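Ice-binding protein (Colwellia, PDB 3WP9) binds to the surface of ice crystals and inhibits their growth, and also prevents large ice grains from growing at the expense of smaller ones. Local coordinates at residues S20-V34 / A43-Y56. Numbering follows the deposited sequence.
Sequences SGITDVYPSTVTGNV and ALLLNCDEVTGAMY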
loop_
_atom_site.group_PDB
_atom_site.type_symbol
_atom_site.label_atom_id
_atom_site.label_comp_id
_atom_site.label_asym_id
_atom_site.label_seq_id
_atom_site.Cartn_x
_atom_site.Cartn_y
_atom_site.Cartn_z
ATOM N N SER A 20 -9.128 -2.785 10.914
ATOM C CA SER A 20 -10.384 -3.461 11.088
ATOM C C SER A 20 -10.484 -4.824 10.397
ATOM O O SER A 20 -11.605 -5.295 10.161
ATOM C CB SER A 20 -11.552 -2.539 10.758
ATOM O OG SER A 20 -11.690 -2.514 9.382
ATOM N N GLY A 21 -9.341 -5.461 10.146
ATOM C CA GLY A 21 -9.321 -6.803 9.712
ATOM C C GLY A 21 -8.628 -6.940 8.374
ATOM O O GLY A 21 -8.421 -5.918 7.658
ATOM N N ILE A 22 -8.304 -8.165 8.068
ATOM C CA ILE A 22 -7.710 -8.510 6.761
ATOM C C ILE A 22 -8.470 -9.729 6.245
ATOM O O ILE A 22 -8.558 -10.767 6.938
ATOM C CB ILE A 22 -6.211 -8.856 6.866
ATOM C CG1 ILE A 22 -5.353 -7.710 7.427
ATOM C CG2 ILE A 22 -5.738 -9.334 5.525
ATOM C CD1 ILE A 22 -3.897 -8.145 7.580
ATOM N N THR A 23 -9.068 -9.616 5.033
ATOM C CA THR A 23 -9.828 -10.752 4.483
ATOM C C THR A 23 -9.050 -11.364 3.312
ATOM O O THR A 23 -8.214 -10.685 2.670
ATOM C CB THR A 23 -11.254 -10.422 3.997
ATOM O OG1 THR A 23 -11.193 -9.557 2.893
ATOM C CG2 THR A 23 -12.069 -9.702 5.038
ATOM N N ASP A 24 -9.337 -12.606 3.002
ATOM C CA ASP A 24 -8.641 -13.253 1.951
ATOM C C ASP A 24 -9.418 -14.363 1.258
ATOM O O ASP A 24 -10.005 -15.250 1.920
ATOM C CB ASP A 24 -7.385 -13.868 2.566
ATOM C CG ASP A 24 -6.531 -14.657 1.528
ATOM O OD1 ASP A 24 -6.007 -14.052 0.582
ATOM O OD2 ASP A 24 -6.347 -15.890 1.682
ATOM N N VAL A 25 -9.324 -14.388 -0.066
ATOM C CA VAL A 25 -9.781 -15.506 -0.873
ATOM C C VAL A 25 -8.516 -16.272 -1.224
ATOM O O VAL A 25 -7.676 -15.796 -1.949
ATOM C CB VAL A 25 -10.527 -15.041 -2.155
ATOM C CG1 VAL A 25 -10.847 -16.251 -3.020
ATOM C CG2 VAL A 25 -11.802 -14.200 -1.818
ATOM N N TYR A 26 -8.382 -17.436 -0.576
ATOM C CA TYR A 26 -7.197 -18.313 -0.606
ATOM C C TYR A 26 -6.996 -18.877 -2.025
ATOM O O TYR A 26 -7.958 -19.146 -2.745
ATOM C CB TYR A 26 -7.489 -19.476 0.361
ATOM C CG TYR A 26 -6.366 -20.427 0.627
ATOM C CD1 TYR A 26 -5.486 -20.202 1.701
ATOM C CD2 TYR A 26 -6.190 -21.573 -0.155
ATOM C CE1 TYR A 26 -4.425 -21.068 1.990
ATOM C CE2 TYR A 26 -5.132 -22.456 0.122
ATOM C CZ TYR A 26 -4.243 -22.189 1.175
ATOM O OH TYR A 26 -3.182 -23.043 1.448
ATOM N N PRO A 27 -5.754 -19.076 -2.439
ATOM C CA PRO A 27 -4.527 -18.753 -1.672
ATOM C C PRO A 27 -3.818 -17.472 -2.139
ATOM O O PRO A 27 -3.758 -17.214 -3.342
ATOM C CB PRO A 27 -3.605 -19.932 -2.053
ATOM C CG PRO A 27 -3.913 -20.205 -3.496
ATOM C CD PRO A 27 -5.464 -19.924 -3.612
ATOM N N SER A 28 -3.285 -16.733 -1.184
ATOM C CA SER A 28 -2.492 -15.575 -1.451
ATOM C C SER A 28 -1.149 -15.898 -0.866
ATOM O O SER A 28 -1.046 -16.860 -0.106
ATOM C CB SER A 28 -3.085 -14.366 -0.720
ATOM O OG SER A 28 -4.229 -13.986 -1.470
ATOM N N THR A 29 -0.155 -15.125 -1.232
ATOM C CA THR A 29 1.162 -15.216 -0.619
ATOM C C THR A 29 1.587 -13.847 -0.225
ATOM O O THR A 29 1.592 -12.909 -1.073
ATOM C CB THR A 29 2.172 -15.709 -1.649
ATOM O OG1 THR A 29 1.810 -17.029 -2.046
ATOM C CG2 THR A 29 3.549 -15.815 -1.010
ATOM N N VAL A 30 1.884 -13.651 1.045
ATOM C CA VAL A 30 2.313 -12.367 1.541
ATOM C C VAL A 30 3.750 -12.574 2.051
ATOM O O VAL A 30 3.923 -13.373 2.953
ATOM C CB VAL A 30 1.413 -11.847 2.690
ATOM C CG1 VAL A 30 1.893 -10.508 3.175
ATOM C CG2 VAL A 30 -0.025 -11.760 2.163
ATOM N N THR A 31 4.722 -11.964 1.376
ATOM C CA THR A 31 6.113 -12.048 1.897
ATOM C C THR A 31 6.378 -10.780 2.702
ATOM O O THR A 31 6.581 -9.719 2.089
ATOM C CB THR A 31 7.100 -12.109 0.719
ATOM O OG1 THR A 31 6.848 -13.284 -0.081
ATOM C CG2 THR A 31 8.533 -12.187 1.249
ATOM N N GLY A 32 6.347 -10.887 4.034
ATOM C CA GLY A 32 6.465 -9.788 4.974
ATOM C C GLY A 32 5.555 -10.087 6.170
ATOM O O GLY A 32 4.982 -11.171 6.258
ATOM N N ASN A 33 5.457 -9.143 7.087
ATOM C CA ASN A 33 4.669 -9.204 8.284
ATOM C C ASN A 33 3.293 -8.612 8.020
ATOM O O ASN A 33 3.122 -7.667 7.236
ATOM C CB ASN A 33 5.365 -8.404 9.377
ATOM C CG ASN A 33 6.796 -8.860 9.561
ATOM O OD1 ASN A 33 7.065 -10.057 9.706
ATOM N ND2 ASN A 33 7.723 -7.920 9.480
ATOM N N VAL A 34 2.323 -9.186 8.717
ATOM C CA VAL A 34 0.958 -8.602 8.675
ATOM C C VAL A 34 0.474 -8.444 10.091
ATOM O O VAL A 34 0.851 -9.216 11.028
ATOM C CB VAL A 34 -0.028 -9.535 7.926
ATOM C CG1 VAL A 34 0.570 -9.873 6.533
ATOM C CG2 VAL A 34 -0.275 -10.776 8.735
ATOM N N ALA A 43 -10.414 -11.100 13.401
ATOM C CA ALA A 43 -10.711 -10.368 12.121
ATOM C C ALA A 43 -9.496 -10.502 11.156
ATOM O O ALA A 43 -9.560 -9.986 10.049
ATOM C CB ALA A 43 -11.040 -8.934 12.442
ATOM N N LEU A 44 -8.419 -11.187 11.561
ATOM C CA LEU A 44 -7.276 -11.398 10.606
ATOM C C LEU A 44 -7.459 -12.769 10.015
ATOM O O LEU A 44 -7.209 -13.780 10.664
ATOM C CB LEU A 44 -5.946 -11.240 11.394
ATOM C CG LEU A 44 -4.742 -10.791 10.561
ATOM C CD1 LEU A 44 -3.582 -10.624 11.569
ATOM C CD2 LEU A 44 -4.336 -11.815 9.490
ATOM N N LEU A 45 -8.003 -12.823 8.784
ATOM C CA LEU A 45 -8.469 -14.084 8.192
ATOM C C LEU A 45 -7.525 -14.554 7.136
ATOM O O LEU A 45 -7.951 -14.934 6.054
ATOM C CB LEU A 45 -9.814 -13.849 7.500
ATOM C CG LEU A 45 -10.896 -13.255 8.410
ATOM C CD1 LEU A 45 -12.135 -12.899 7.533
ATOM C CD2 LEU A 45 -11.221 -14.126 9.609
ATOM N N LEU A 46 -6.224 -14.379 7.319
ATOM C CA LEU A 46 -5.282 -15.134 6.486
ATOM C C LEU A 46 -4.867 -16.394 7.237
ATOM O O LEU A 46 -4.871 -16.421 8.526
ATOM C CB LEU A 46 -3.972 -14.295 6.319
ATOM C CG LEU A 46 -3.985 -13.151 5.279
ATOM C CD1 LEU A 46 -2.895 -12.105 5.496
ATOM C CD2 LEU A 46 -3.751 -13.795 3.903
ATOM N N ASN A 47 -4.443 -17.387 6.450
ATOM C CA ASN A 47 -4.003 -18.684 6.965
ATOM C C ASN A 47 -2.493 -18.542 7.204
ATOM O O ASN A 47 -1.836 -17.815 6.517
ATOM C CB ASN A 47 -4.292 -19.828 5.997
ATOM C CG ASN A 47 -4.049 -21.202 6.632
ATOM O OD1 ASN A 47 -2.897 -21.604 6.899
ATOM N ND2 ASN A 47 -5.132 -21.914 6.921
ATOM N N CYS A 48 -1.978 -19.191 8.259
ATOM C CA CYS A 48 -0.573 -19.085 8.579
ATOM C C CYS A 48 0.278 -19.471 7.379
ATOM O O CYS A 48 1.358 -18.899 7.158
ATOM C CB CYS A 48 -0.287 -19.930 9.822
ATOM S SG CYS A 48 -0.932 -19.104 11.293
ATOM N N ASP A 49 -0.205 -20.367 6.540
ATOM C CA ASP A 49 0.591 -20.771 5.350
ATOM C C ASP A 49 0.627 -19.724 4.220
ATOM O O ASP A 49 1.361 -19.841 3.235
ATOM C CB ASP A 49 0.199 -22.161 4.835
ATOM C CG ASP A 49 -1.316 -22.295 4.498
ATOM O OD1 ASP A 49 -1.954 -21.364 3.946
ATOM O OD2 ASP A 49 -1.896 -23.373 4.789
ATOM N N GLU A 50 -0.148 -18.673 4.358
ATOM C CA GLU A 50 -0.114 -17.641 3.348
ATOM C C GLU A 50 0.854 -16.485 3.690
ATOM O O GLU A 50 1.009 -15.579 2.854
ATOM C CB GLU A 50 -1.537 -17.054 3.102
ATOM C CG GLU A 50 -2.531 -18.111 2.686
ATOM C CD GLU A 50 -3.926 -17.542 2.630
ATOM O OE1 GLU A 50 -4.324 -17.097 1.506
ATOM O OE2 GLU A 50 -4.573 -17.465 3.716
ATOM N N VAL A 51 1.472 -16.475 4.879
ATOM C CA VAL A 51 2.306 -15.354 5.304
ATOM C C VAL A 51 3.742 -15.923 5.527
ATOM O O VAL A 51 3.899 -16.878 6.313
ATOM C CB VAL A 51 1.743 -14.654 6.575
ATOM C CG1 VAL A 51 2.586 -13.464 6.997
ATOM C CG2 VAL A 51 0.315 -14.135 6.294
ATOM N N THR A 52 4.740 -15.416 4.788
ATOM C CA THR A 52 6.115 -15.834 5.164
ATOM C C THR A 52 6.777 -15.145 6.347
ATOM O O THR A 52 7.737 -15.711 6.898
ATOM C CB THR A 52 7.070 -15.731 4.011
ATOM O OG1 THR A 52 7.194 -14.331 3.680
ATOM C CG2 THR A 52 6.571 -16.636 2.829
ATOM N N GLY A 53 6.358 -13.957 6.747
ATOM C CA GLY A 53 6.801 -13.354 7.987
ATOM C C GLY A 53 5.933 -13.633 9.194
ATOM O O GLY A 53 5.412 -14.736 9.353
ATOM N N ALA A 54 5.809 -12.641 10.061
ATOM C CA ALA A 54 5.096 -12.775 11.319
ATOM C C ALA A 54 3.699 -12.228 11.106
ATOM O O ALA A 54 3.496 -11.334 10.256
ATOM C CB ALA A 54 5.744 -11.954 12.404
ATOM N N MET A 55 2.781 -12.722 11.908
ATOM C CA MET A 55 1.409 -12.250 11.919
ATOM C C MET A 55 1.136 -11.813 13.336
ATOM O O MET A 55 1.231 -12.667 14.252
ATOM C CB MET A 55 0.495 -13.423 11.546
ATOM C CG MET A 55 -0.951 -13.042 11.389
ATOM S SD MET A 55 -1.951 -14.549 11.112
ATOM C CE MET A 55 -1.426 -15.016 9.492
ATOM N N TYR A 56 0.821 -10.512 13.535
ATOM C CA TYR A 56 0.610 -9.965 14.811
ATOM C C TYR A 56 -0.818 -9.661 15.072
ATOM O O TYR A 56 -1.474 -8.985 14.222
ATOM C CB TYR A 56 1.415 -8.657 14.889
ATOM C CG TYR A 56 2.900 -8.916 14.945
ATOM C CD1 TYR A 56 3.486 -9.432 16.101
ATOM C CD2 TYR A 56 3.712 -8.693 13.818
ATOM C CE1 TYR A 56 4.861 -9.708 16.142
ATOM C CE2 TYR A 56 5.081 -8.915 13.855
ATOM C CZ TYR A 56 5.629 -9.455 14.996
ATOM O OH TYR A 56 6.978 -9.702 15.019
HETATM O O HOH W 1 -10.398 -14.896 4.600
#
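Ile22, Val30 and Val34 each pair their backbone with the neighbouring turn of chain, at Leu44, Val51 and Met55 in that order, the register slipping by one residue between the first two bridges. At each bridge the residue of 20-34 donates its N-H to one residue and accepts from another two further on: Val30 N reaches Glu50 O at 2.8 Å, and Val30 O receives Thr52 N at 2.9 Å. Branched apolar side chains suit the inside of these turns. Ile22 and Leu44 run side by side, while Leu46 CD1 packs on Ile22 CG2 at 4.0 Å. Val34 turns CG2 against Met55 CG (3.6 Å) and CG1 toward Val51 CG1. Where the chain bends, polar groups do the joining. Asn33 OD1 takes the Ala54 N-H in its carbonyl plane, on a lone pair, over 2.9 Å in a nearly straight bond (171°); chi1 of -54°, with CG anti to the carbonyl carbon, aims the amide there, while ND2 binds Thr13 O. A leucine in its place would probably leave Ala54 N-H and Thr13 O without these mates. The extended Glu50 side chain runs obliquely past Tyr26, its OE2 accepting Asn47 N at 2.7 Å through the anti lone pair. Tyr26 meets Asp49 OD1 at its ring edge, with OH donating to that oxygen over 3.3 Å from above the carboxylate plane. A water donates to both Asp24 O and Leu45 O, bridging the two backbones between the ladders. Stacked coils with parallel pairing and an apolar interior are the hallmark of the right-handed beta-helix of this ice-binding family.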